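Side-chain contacts in twin-arginine translocation pathway signal (Rhodoferax ferrireducens, PDB 5IM2), which probably serves as the extracytoplasmic solute-binding protein of a TRAP transporter and binds benzoate: residues A229-P232 against W233-P237; G211-L214 against P215-P218; L265-N268 against K269-Q273; M134-N137 against A138-S142. All coordinates share one frame; numbering follows the deposited sequence.

Contact 1. Residues A229-P232 against W233-P237; sequences AALP and WEVVP. With BEZ (benzoic acid), chain B.
One wall of the benzoate pocket is built where strand 228-232 ends and the chain turns, so that Leu-231 and Pro-232 meet Val-235 and Val-236 a few residues on. Leu-231 and Val-235 cross at about a right angle, with CD2 of the leucine 3.9 Å from CG1 of the valine. That same CG1 lies 3.5 Å from Pro-232 O, and Val-236 CG2 approaches this oxygen too. The ligand sits against the inner surface of the turn: Pro-232 CD comes within 3.7 Å of benzoate C6, and Val-235 CB is equally far from C5. Glu-234, whose chain bends at chi2 (86°), brings OE2 to 3.5 Å from benzoate C5. Its carboxylate is fixed by Asn-62 and Gln-299, while Trp-233 turns the other way to bond Glu-250. Without the proline ring, an alanine here would probably open a gap beside C5 and C6 of the benzoate and leave Val-235 CG1 less firmly backed. No hydrogen bond joins the two segments. Pro-232 and Val-235 meet the aromatic ring through carbon-to-carbon van der Waals contacts, whereas the benzoate carboxylate is hydrogen-bonded to Arg-192 and Tyr-118.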
loop_
_atom_site.group_PDB
_atom_site.type_symbol
_atom_site.label_atom_id
_atom_site.label_comp_id
_atom_site.label_asym_id
_atom_site.label_seq_id
_atom_site.Cartn_x
_atom_site.Cartn_y
_atom_site.Cartn_z
ATOM N N ALA A 229 8.006 -3.354 13.110
ATOM C CA ALA A 229 7.556 -3.220 11.733
ATOM C C ALA A 229 6.651 -2.013 11.605
ATOM O O ALA A 229 5.862 -1.708 12.504
ATOM C CB ALA A 229 6.782 -4.450 11.245
ATOM N N ALA A 230 6.739 -1.374 10.447
ATOM C CA ALA A 230 5.793 -0.346 10.052
ATOM C C ALA A 230 4.684 -1.029 9.253
ATOM O O ALA A 230 4.962 -1.670 8.246
ATOM C CB ALA A 230 6.506 0.715 9.214
ATOM N N LEU A 231 3.442 -0.923 9.727
ATOM C CA LEU A 231 2.263 -1.474 9.058
ATOM C C LEU A 231 1.083 -0.582 9.391
ATOM O O LEU A 231 1.014 -0.065 10.511
ATOM C CB LEU A 231 1.908 -2.881 9.534
ATOM C CG LEU A 231 2.887 -4.011 9.316
ATOM C CD1 LEU A 231 2.568 -5.210 10.201
ATOM C CD2 LEU A 231 2.836 -4.351 7.858
ATOM N N PRO A 232 0.081 -0.491 8.516
ATOM C CA PRO A 232 -1.205 0.055 8.962
ATOM C C PRO A 232 -1.917 -0.947 9.872
ATOM O O PRO A 232 -1.617 -2.141 9.877
ATOM C CB PRO A 232 -1.973 0.255 7.658
ATOM C CG PRO A 232 -1.474 -0.877 6.807
ATOM C CD PRO A 232 -0.002 -1.009 7.135
ATOM N N TRP A 233 -2.920 -0.443 10.601
ATOM C CA TRP A 233 -3.645 -1.259 11.565
ATOM C C TRP A 233 -4.385 -2.409 10.905
ATOM O O TRP A 233 -4.480 -3.497 11.486
ATOM C CB TRP A 233 -4.655 -0.404 12.345
ATOM C CG TRP A 233 -4.131 0.212 13.609
ATOM C CD1 TRP A 233 -4.099 1.536 13.918
ATOM C CD2 TRP A 233 -3.565 -0.474 14.737
ATOM N NE1 TRP A 233 -3.543 1.727 15.159
ATOM C CE2 TRP A 233 -3.203 0.510 15.684
ATOM C CE3 TRP A 233 -3.315 -1.814 15.026
ATOM C CZ2 TRP A 233 -2.637 0.189 16.917
ATOM C CZ3 TRP A 233 -2.746 -2.131 16.243
ATOM C CH2 TRP A 233 -2.415 -1.126 17.175
ATOM N N GLU A 234 -4.917 -2.193 9.697
ATOM C CA GLU A 234 -5.899 -3.122 9.163
ATOM C C GLU A 234 -5.293 -4.507 8.912
ATOM O O GLU A 234 -6.002 -5.520 9.047
ATOM C CB GLU A 234 -6.533 -2.544 7.888
ATOM C CG GLU A 234 -5.598 -2.363 6.727
ATOM C CD GLU A 234 -5.403 -3.602 5.847
ATOM O OE1 GLU A 234 -6.247 -4.547 5.879
ATOM O OE2 GLU A 234 -4.375 -3.601 5.126
ATOM N N VAL A 235 -4.000 -4.566 8.567
ATOM C CA VAL A 235 -3.374 -5.823 8.154
ATOM C C VAL A 235 -2.825 -6.593 9.332
ATOM O O VAL A 235 -2.522 -7.787 9.189
ATOM C CB VAL A 235 -2.265 -5.548 7.119
ATOM C CG1 VAL A 235 -1.039 -4.905 7.750
ATOM C CG2 VAL A 235 -1.920 -6.830 6.357
ATOM N N VAL A 236 -2.740 -5.963 10.497
ATOM C CA VAL A 236 -1.978 -6.536 11.608
ATOM C C VAL A 236 -2.510 -7.910 11.997
ATOM O O VAL A 236 -1.702 -8.841 12.168
ATOM C CB VAL A 236 -1.971 -5.543 12.782
ATOM C CG1 VAL A 236 -1.714 -6.211 14.152
ATOM C CG2 VAL A 236 -1.003 -4.440 12.516
ATOM N N PRO A 237 -3.815 -8.109 12.178
ATOM C CA PRO A 237 -4.277 -9.438 12.597
ATOM C C PRO A 237 -4.059 -10.527 11.562
ATOM O O PRO A 237 -3.996 -11.699 11.946
ATOM C CB PRO A 237 -5.771 -9.235 12.866
ATOM C CG PRO A 237 -5.994 -7.769 12.873
ATOM C CD PRO A 237 -4.913 -7.126 12.103
HETATM C C BEZ B . 2.761 -3.952 3.750
HETATM O O1 BEZ B . 3.193 -3.088 4.566
HETATM O O2 BEZ B . 3.577 -4.653 3.107
HETATM C C1 BEZ B . 1.285 -4.155 3.584
HETATM C C2 BEZ B . 0.815 -5.096 2.673
HETATM C C3 BEZ B . -0.563 -5.290 2.559
HETATM C C4 BEZ B . -1.433 -4.535 3.327
HETATM C C5 BEZ B . -0.962 -3.584 4.211
HETATM C C6 BEZ B . 0.418 -3.392 4.342
#

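Contact 2. Residues G211-L214 against P215-P218; sequences GMPL and PAIP. With BEZ (benzoic acid), chain B.
With CG anti to the backbone N (chi1 180°), Leu-214 splits its two methyls, sending CD1 to Ile-217 and CD2 to the ligand. CD1 lies 4.1 Å from Ile-217 CD1, and CD2 stands 4.0 Å from benzoate C3. Met-212 takes a different course: its chain runs out past Ala-216 and bends at the last torsion (chi3 71°), which leaves SD 3.8 Å from Ala-216 CB and near the carbonyl oxygen of the same residue. SD also faces the CG1 branch of Ile-217.

Two successive backbone bonds close the turn that leads into helix 217-223. Ala-216 N donates to Pro-213 O at 3.1 Å, and Ile-217 N donates to Leu-214 O at the same length but more straight (161°). Both donors stand above the plane of the carbonyl they reach. Pro-215 has no N-H to offer, and the proline linkage itself brings its CD against Leu-214 CB; the same CD lies 3.9 Å from Pro-213 CB.

Around the turn, Leu-214 packs on Phe-56, while its backbone N is hydrogen-bonded to the hydroxyl of Tyr-118. Met-212 O bonds Arg-192 NH2, the nitrogen that also binds the benzoate. The chemistry is therefore divided: the Leu-214 side chain gives the ligand a purely apolar surface, and the backbone of the same loop probably helps to position the two polar groups that grip its carboxylate.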
loop_
_atom_site.group_PDB
_atom_site.type_symbol
_atom_site.label_atom_id
_atom_site.label_comp_id
_atom_site.label_asym_id
_atom_site.label_seq_id
_atom_site.Cartn_x
_atom_site.Cartn_y
_atom_site.Cartn_z
ATOM N N GLY A 211 13.989 -3.920 4.490
ATOM C CA GLY A 211 12.898 -4.089 3.560
ATOM C C GLY A 211 12.489 -5.541 3.433
ATOM O O GLY A 211 13.331 -6.418 3.251
ATOM N N MET A 212 11.173 -5.787 3.473
ATOM C CA MET A 212 10.675 -7.132 3.180
ATOM C C MET A 212 9.174 -7.060 2.960
ATOM O O MET A 212 8.521 -6.163 3.497
ATOM C CB MET A 212 10.988 -8.113 4.312
ATOM C CG MET A 212 10.135 -7.894 5.554
ATOM S SD MET A 212 10.546 -8.992 6.909
ATOM C CE MET A 212 12.138 -8.272 7.364
ATOM N N PRO A 213 8.595 -7.975 2.187
ATOM C CA PRO A 213 7.145 -7.966 2.002
ATOM C C PRO A 213 6.392 -8.529 3.199
ATOM O O PRO A 213 6.936 -9.207 4.072
ATOM C CB PRO A 213 6.947 -8.847 0.770
ATOM C CG PRO A 213 8.041 -9.795 0.848
ATOM C CD PRO A 213 9.225 -9.026 1.364
ATOM N N LEU A 214 5.086 -8.256 3.195
ATOM C CA LEU A 214 4.243 -8.564 4.347
ATOM C C LEU A 214 4.403 -9.993 4.846
ATOM O O LEU A 214 4.592 -10.163 6.057
ATOM C CB LEU A 214 2.774 -8.297 3.996
ATOM C CG LEU A 214 1.736 -8.576 5.104
ATOM C CD1 LEU A 214 1.768 -7.511 6.207
ATOM C CD2 LEU A 214 0.316 -8.695 4.522
ATOM N N PRO A 215 4.331 -11.044 4.008
ATOM C CA PRO A 215 4.290 -12.416 4.559
ATOM C C PRO A 215 5.558 -12.824 5.289
ATOM O O PRO A 215 5.503 -13.780 6.075
ATOM C CB PRO A 215 4.063 -13.297 3.322
ATOM C CG PRO A 215 3.593 -12.364 2.264
ATOM C CD PRO A 215 4.277 -11.067 2.546
ATOM N N ALA A 216 6.682 -12.129 5.044
ATOM C CA ALA A 216 7.964 -12.424 5.664
ATOM C C ALA A 216 8.055 -11.908 7.099
ATOM O O ALA A 216 9.016 -12.229 7.798
ATOM C CB ALA A 216 9.089 -11.813 4.812
ATOM N N ILE A 217 7.092 -11.110 7.554
ATOM C CA ILE A 217 7.271 -10.363 8.798
ATOM C C ILE A 217 7.236 -11.301 9.998
ATOM O O ILE A 217 8.095 -11.175 10.882
ATOM C CB ILE A 217 6.243 -9.228 8.922
ATOM C CG1 ILE A 217 6.621 -8.106 7.948
ATOM C CG2 ILE A 217 6.219 -8.646 10.328
ATOM C CD1 ILE A 217 5.558 -7.059 7.785
ATOM N N PRO A 218 6.294 -12.251 10.078
ATOM C CA PRO A 218 6.288 -13.163 11.239
ATOM C C PRO A 218 7.595 -13.921 11.452
ATOM O O PRO A 218 8.100 -13.976 12.584
ATOM C CB PRO A 218 5.126 -14.113 10.908
ATOM C CG PRO A 218 4.211 -13.317 10.101
ATOM C CD PRO A 218 5.064 -12.407 9.266
HETATM C C BEZ B . 2.761 -3.952 3.750
HETATM O O1 BEZ B . 3.193 -3.088 4.566
HETATM O O2 BEZ B . 3.577 -4.653 3.107
HETATM C C1 BEZ B . 1.285 -4.155 3.584
HETATM C C2 BEZ B . 0.815 -5.096 2.673
HETATM C C3 BEZ B . -0.563 -5.290 2.559
HETATM C C4 BEZ B . -1.433 -4.535 3.327
HETATM C C5 BEZ B . -0.962 -3.584 4.211
HETATM C C6 BEZ B . 0.418 -3.392 4.342
#

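Contact 3. Residues L265-N268 against K269-Q273; sequences LAMN and KASYQ
An asparagine N-cap and a Met-aromatic contact together secure the sharp turn from strand 262-267 into the short helix 269-273, carried by Asn-268 with Ser-271 and by Met-267 with Tyr-272. The directions of the local strand and helix axes differ by 72°, so the chain swings steeply aside at Asn-268. The Asn-268 side chain extends with CG anti to its own backbone nitrogen, and OD1 takes the N-H of Ser-271 at 2.8 Å in a somewhat bent bond (147°). Asn-268 O accepts from Tyr-272 N at 3.1 Å, the first full turn of the helix. ND2 of the Asn-268 amide bonds Ala-104 O, which fixes which way round the amide is turned.

The extended chain of Met-267 crosses Tyr-272 at about a right angle. SD is 3.9 Å from Tyr-272 CB and lies at the edge of the ring, 5.3 Å from its centroid and 78° off the normal. The terminal CE goes on toward Ser-271, stopping 3.7 Å from OG. Met-267 also packs on Ile-111 and Leu-163 of the two flanking strands in the five-stranded sheet, and on Leu-51 of the strand beyond 111-114.

The cap gives the first-turn N-H of Ser-271 a neutral amide oxygen, adding no charge at the helix start. Beside it, the polarisable sulfur and methyl of Met-267 lie against Tyr-272 and Ser-271 and join the strand end to the helix without asking for a hydrogen bond, while the hydroxyls of Ser-271 and Tyr-272 are held by Asp-110 and Asp-284.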
loop_
_atom_site.group_PDB
_atom_site.type_symbol
_atom_site.label_atom_id
_atom_site.label_comp_id
_atom_site.label_asym_id
_atom_site.label_seq_id
_atom_site.Cartn_x
_atom_site.Cartn_y
_atom_site.Cartn_z
ATOM N N LEU A 265 -3.628 -2.727 -8.854
ATOM C CA LEU A 265 -4.428 -3.839 -9.332
ATOM C C LEU A 265 -4.205 -3.833 -10.833
ATOM O O LEU A 265 -4.687 -2.924 -11.525
ATOM C CB LEU A 265 -5.910 -3.671 -8.985
ATOM C CG LEU A 265 -6.881 -4.757 -9.419
ATOM C CD1 LEU A 265 -6.589 -6.043 -8.651
ATOM C CD2 LEU A 265 -8.296 -4.260 -9.177
ATOM N N ALA A 266 -3.431 -4.792 -11.318
ATOM C CA ALA A 266 -2.976 -4.815 -12.700
ATOM C C ALA A 266 -3.417 -6.081 -13.441
ATOM O O ALA A 266 -3.373 -7.191 -12.888
ATOM C CB ALA A 266 -1.438 -4.696 -12.731
ATOM N N MET A 267 -3.769 -5.919 -14.722
ATOM C CA MET A 267 -4.229 -7.006 -15.582
ATOM C C MET A 267 -3.297 -7.198 -16.767
ATOM O O MET A 267 -2.751 -6.231 -17.308
ATOM C CB MET A 267 -5.669 -6.721 -16.079
ATOM C CG MET A 267 -6.299 -7.892 -16.751
ATOM S SD MET A 267 -8.044 -7.616 -17.112
ATOM C CE MET A 267 -8.389 -9.187 -17.889
ATOM N N ASN A 268 -3.105 -8.456 -17.167
ATOM C CA ASN A 268 -2.415 -8.765 -18.410
ATOM C C ASN A 268 -3.077 -8.062 -19.596
ATOM O O ASN A 268 -4.282 -8.191 -19.813
ATOM C CB ASN A 268 -2.426 -10.284 -18.622
ATOM C CG ASN A 268 -1.777 -10.695 -19.900
ATOM O OD1 ASN A 268 -2.454 -11.015 -20.884
ATOM N ND2 ASN A 268 -0.445 -10.715 -19.911
ATOM N N LYS A 269 -2.278 -7.360 -20.402
ATOM C CA LYS A 269 -2.821 -6.588 -21.522
ATOM C C LYS A 269 -3.435 -7.489 -22.593
ATOM O O LYS A 269 -4.513 -7.189 -23.121
ATOM C CB LYS A 269 -1.723 -5.706 -22.125
ATOM C CG LYS A 269 -2.231 -4.414 -22.774
ATOM C CD LYS A 269 -1.244 -3.248 -22.594
ATOM C CE LYS A 269 0.178 -3.672 -22.926
ATOM N NZ LYS A 269 1.046 -2.529 -23.338
ATOM N N ALA A 270 -2.764 -8.584 -22.942
ATOM C CA ALA A 270 -3.315 -9.499 -23.936
ATOM C C ALA A 270 -4.676 -10.042 -23.495
ATOM O O ALA A 270 -5.621 -10.119 -24.293
ATOM C CB ALA A 270 -2.328 -10.642 -24.169
ATOM N N SER A 271 -4.789 -10.413 -22.221
ATOM C CA SER A 271 -6.018 -10.990 -21.697
ATOM C C SER A 271 -7.158 -9.981 -21.744
ATOM O O SER A 271 -8.299 -10.320 -22.091
ATOM C CB SER A 271 -5.766 -11.465 -20.264
ATOM O OG SER A 271 -6.927 -12.035 -19.704
ATOM N N TYR A 272 -6.855 -8.728 -21.429
ATOM C CA TYR A 272 -7.861 -7.674 -21.428
ATOM C C TYR A 272 -8.332 -7.354 -22.840
ATOM O O TYR A 272 -9.537 -7.242 -23.093
ATOM C CB TYR A 272 -7.265 -6.449 -20.739
ATOM C CG TYR A 272 -8.060 -5.174 -20.845
ATOM C CD1 TYR A 272 -9.020 -4.863 -19.912
ATOM C CD2 TYR A 272 -7.789 -4.250 -21.841
ATOM C CE1 TYR A 272 -9.729 -3.674 -19.989
ATOM C CE2 TYR A 272 -8.488 -3.069 -21.928
ATOM C CZ TYR A 272 -9.448 -2.788 -20.994
ATOM O OH TYR A 272 -10.146 -1.624 -21.106
ATOM N N GLN A 273 -7.394 -7.216 -23.778
ATOM C CA GLN A 273 -7.762 -6.966 -25.172
ATOM C C GLN A 273 -8.522 -8.139 -25.774
ATOM O O GLN A 273 -9.328 -7.946 -26.691
ATOM C CB GLN A 273 -6.503 -6.647 -25.980
ATOM C CG GLN A 273 -5.842 -5.325 -25.552
ATOM C CD GLN A 273 -4.460 -5.116 -26.163
ATOM O OE1 GLN A 273 -3.949 -5.976 -26.877
ATOM N NE2 GLN A 273 -3.849 -3.968 -25.873
#

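Contact 4. Residues M134-N137 against A138-S142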
loop_
_atom_site.group_PDB
_atom_site.type_symbol
_atom_site.label_atom_id
_atom_site.label_comp_id
_atom_site.label_asym_id
_atom_site.label_seq_id
_atom_site.Cartn_x
_atom_site.Cartn_y
_atom_site.Cartn_z
ATOM N N MET A 134 2.263 12.811 3.423
ATOM C CA MET A 134 1.571 13.133 2.168
ATOM C C MET A 134 0.064 12.912 2.238
ATOM O O MET A 134 -0.704 13.720 1.692
ATOM C CB MET A 134 2.123 12.297 1.013
ATOM C CG MET A 134 3.515 12.628 0.574
ATOM S SD MET A 134 3.613 14.241 -0.236
ATOM C CE MET A 134 2.682 13.932 -1.695
ATOM N N MET A 135 -0.380 11.860 2.904
ATOM C CA MET A 135 -1.773 11.433 2.792
ATOM C C MET A 135 -2.682 12.203 3.731
ATOM O O MET A 135 -2.318 12.548 4.848
ATOM C CB MET A 135 -1.880 9.936 3.095
ATOM C CG MET A 135 -3.304 9.416 3.174
ATOM S SD MET A 135 -3.435 7.650 3.517
ATOM C CE MET A 135 -2.346 7.529 4.834
ATOM N N THR A 136 -3.910 12.437 3.269
ATOM C CA THR A 136 -4.985 12.883 4.140
ATOM C C THR A 136 -5.733 11.638 4.642
ATOM O O THR A 136 -5.416 11.115 5.721
ATOM C CB THR A 136 -5.902 13.845 3.397
ATOM O OG1 THR A 136 -6.326 13.245 2.179
ATOM C CG2 THR A 136 -5.171 15.112 3.042
ATOM N N ASN A 137 -6.678 11.123 3.852
ATOM C CA ASN A 137 -7.275 9.806 4.093
ATOM C C ASN A 137 -7.060 8.909 2.875
ATOM O O ASN A 137 -6.734 9.381 1.784
ATOM C CB ASN A 137 -8.766 9.939 4.419
ATOM C CG ASN A 137 -9.543 10.516 3.297
ATOM O OD1 ASN A 137 -9.841 9.818 2.363
ATOM N ND2 ASN A 137 -9.893 11.815 3.379
ATOM N N ALA A 138 -7.192 7.596 3.068
ATOM C CA ALA A 138 -6.857 6.660 1.993
ATOM C C ALA A 138 -7.770 6.800 0.777
ATOM O O ALA A 138 -7.307 6.643 -0.356
ATOM C CB ALA A 138 -6.881 5.227 2.514
ATOM N N GLU A 139 -9.072 7.053 0.977
ATOM C CA GLU A 139 -9.958 7.202 -0.176
ATOM C C GLU A 139 -9.510 8.368 -1.052
ATOM O O GLU A 139 -9.319 8.217 -2.263
ATOM C CB GLU A 139 -11.413 7.403 0.258
ATOM C CG GLU A 139 -12.364 7.541 -0.903
ATOM C CD GLU A 139 -13.766 7.880 -0.444
ATOM O OE1 GLU A 139 -13.984 7.999 0.794
ATOM O OE2 GLU A 139 -14.638 8.070 -1.329
ATOM N N ALA A 140 -9.340 9.537 -0.448
ATOM C CA ALA A 140 -8.922 10.718 -1.205
ATOM C C ALA A 140 -7.559 10.523 -1.852
ATOM O O ALA A 140 -7.369 10.829 -3.042
ATOM C CB ALA A 140 -8.945 11.933 -0.274
ATOM N N THR A 141 -6.595 10.005 -1.090
ATOM C CA THR A 141 -5.238 9.824 -1.602
ATOM C C THR A 141 -5.179 8.755 -2.688
ATOM O O THR A 141 -4.354 8.843 -3.611
ATOM C CB THR A 141 -4.311 9.510 -0.429
ATOM O OG1 THR A 141 -4.474 10.546 0.554
ATOM C CG2 THR A 141 -2.860 9.493 -0.854
ATOM N N SER A 142 -6.009 7.701 -2.567
ATOM C CA SER A 142 -6.124 6.728 -3.647
ATOM C C SER A 142 -6.656 7.359 -4.926
ATOM O O SER A 142 -6.206 7.023 -6.024
ATOM C CB SER A 142 -7.058 5.585 -3.235
ATOM O OG SER A 142 -6.487 4.821 -2.173
HETATM O O HOH W 1 -12.742 8.372 3.433
#
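The backbone oxygen of Asn-137 is gripped twice by Thr-141, whose N donates at 2.9 Å nearly along the C=O axis and whose OG1 donates at 2.8 Å from above the carbonyl plane. The hydroxyl can double back in this way because OG1 lies beside its own backbone N (chi1 -54°). It also receives a weak bond from Thr-136 N at 3.4 Å, and Met-135 CG crowds it at 3.1 Å. Together these bonds start helix 138-152, with Asn-137 as its N-cap: OD1 takes the N-H of Ala-140 at 2.9 Å in an almost straight bond (178°), the donor standing above the plane of the amide. ND2 reaches Ala-368 O near the C-terminal end of the modelled chain. A leucine in place of Asn-137 would probably leave Ala-140 N without its capping acceptor and Ala-368 O without the N-H it now binds. Met-135, bent at its end, sets SD 4.3 Å from Ala-138 CB. One residue further along, Ser-142 OG and Ser-142 N come to Ala-138 O from opposite faces of its plane, OG at 2.7 Å. Glu-139 OE1 forms a salt bridge with Arg-297.

In the fold
Contacts 1 and 2 adjoin, Leu-214 packing on Leu-231 and Val-235, and both border the benzoate; they belong to consecutive elements, helix 217-223 and strand 228-232. All touching residues of contact 1 are buried and its packing is apolar apart from the Glu-234 carboxylate, without a hydrogen bond between its halves; contacts 2, 3 and 4 are partly buried, contact 2 closed by backbone bonds. Contacts 3 and 4 are both asparagine-capped helix starts. Contact 3 follows a strand and pairs sulfur with an aromatic ring; contact 4 follows a loop and adds a threonine hydroxyl to the backbone bonding. Strand 161-167 packs against both. Contact 3 lies across the chain's centre from contact 1, their centres about 30 Å apart.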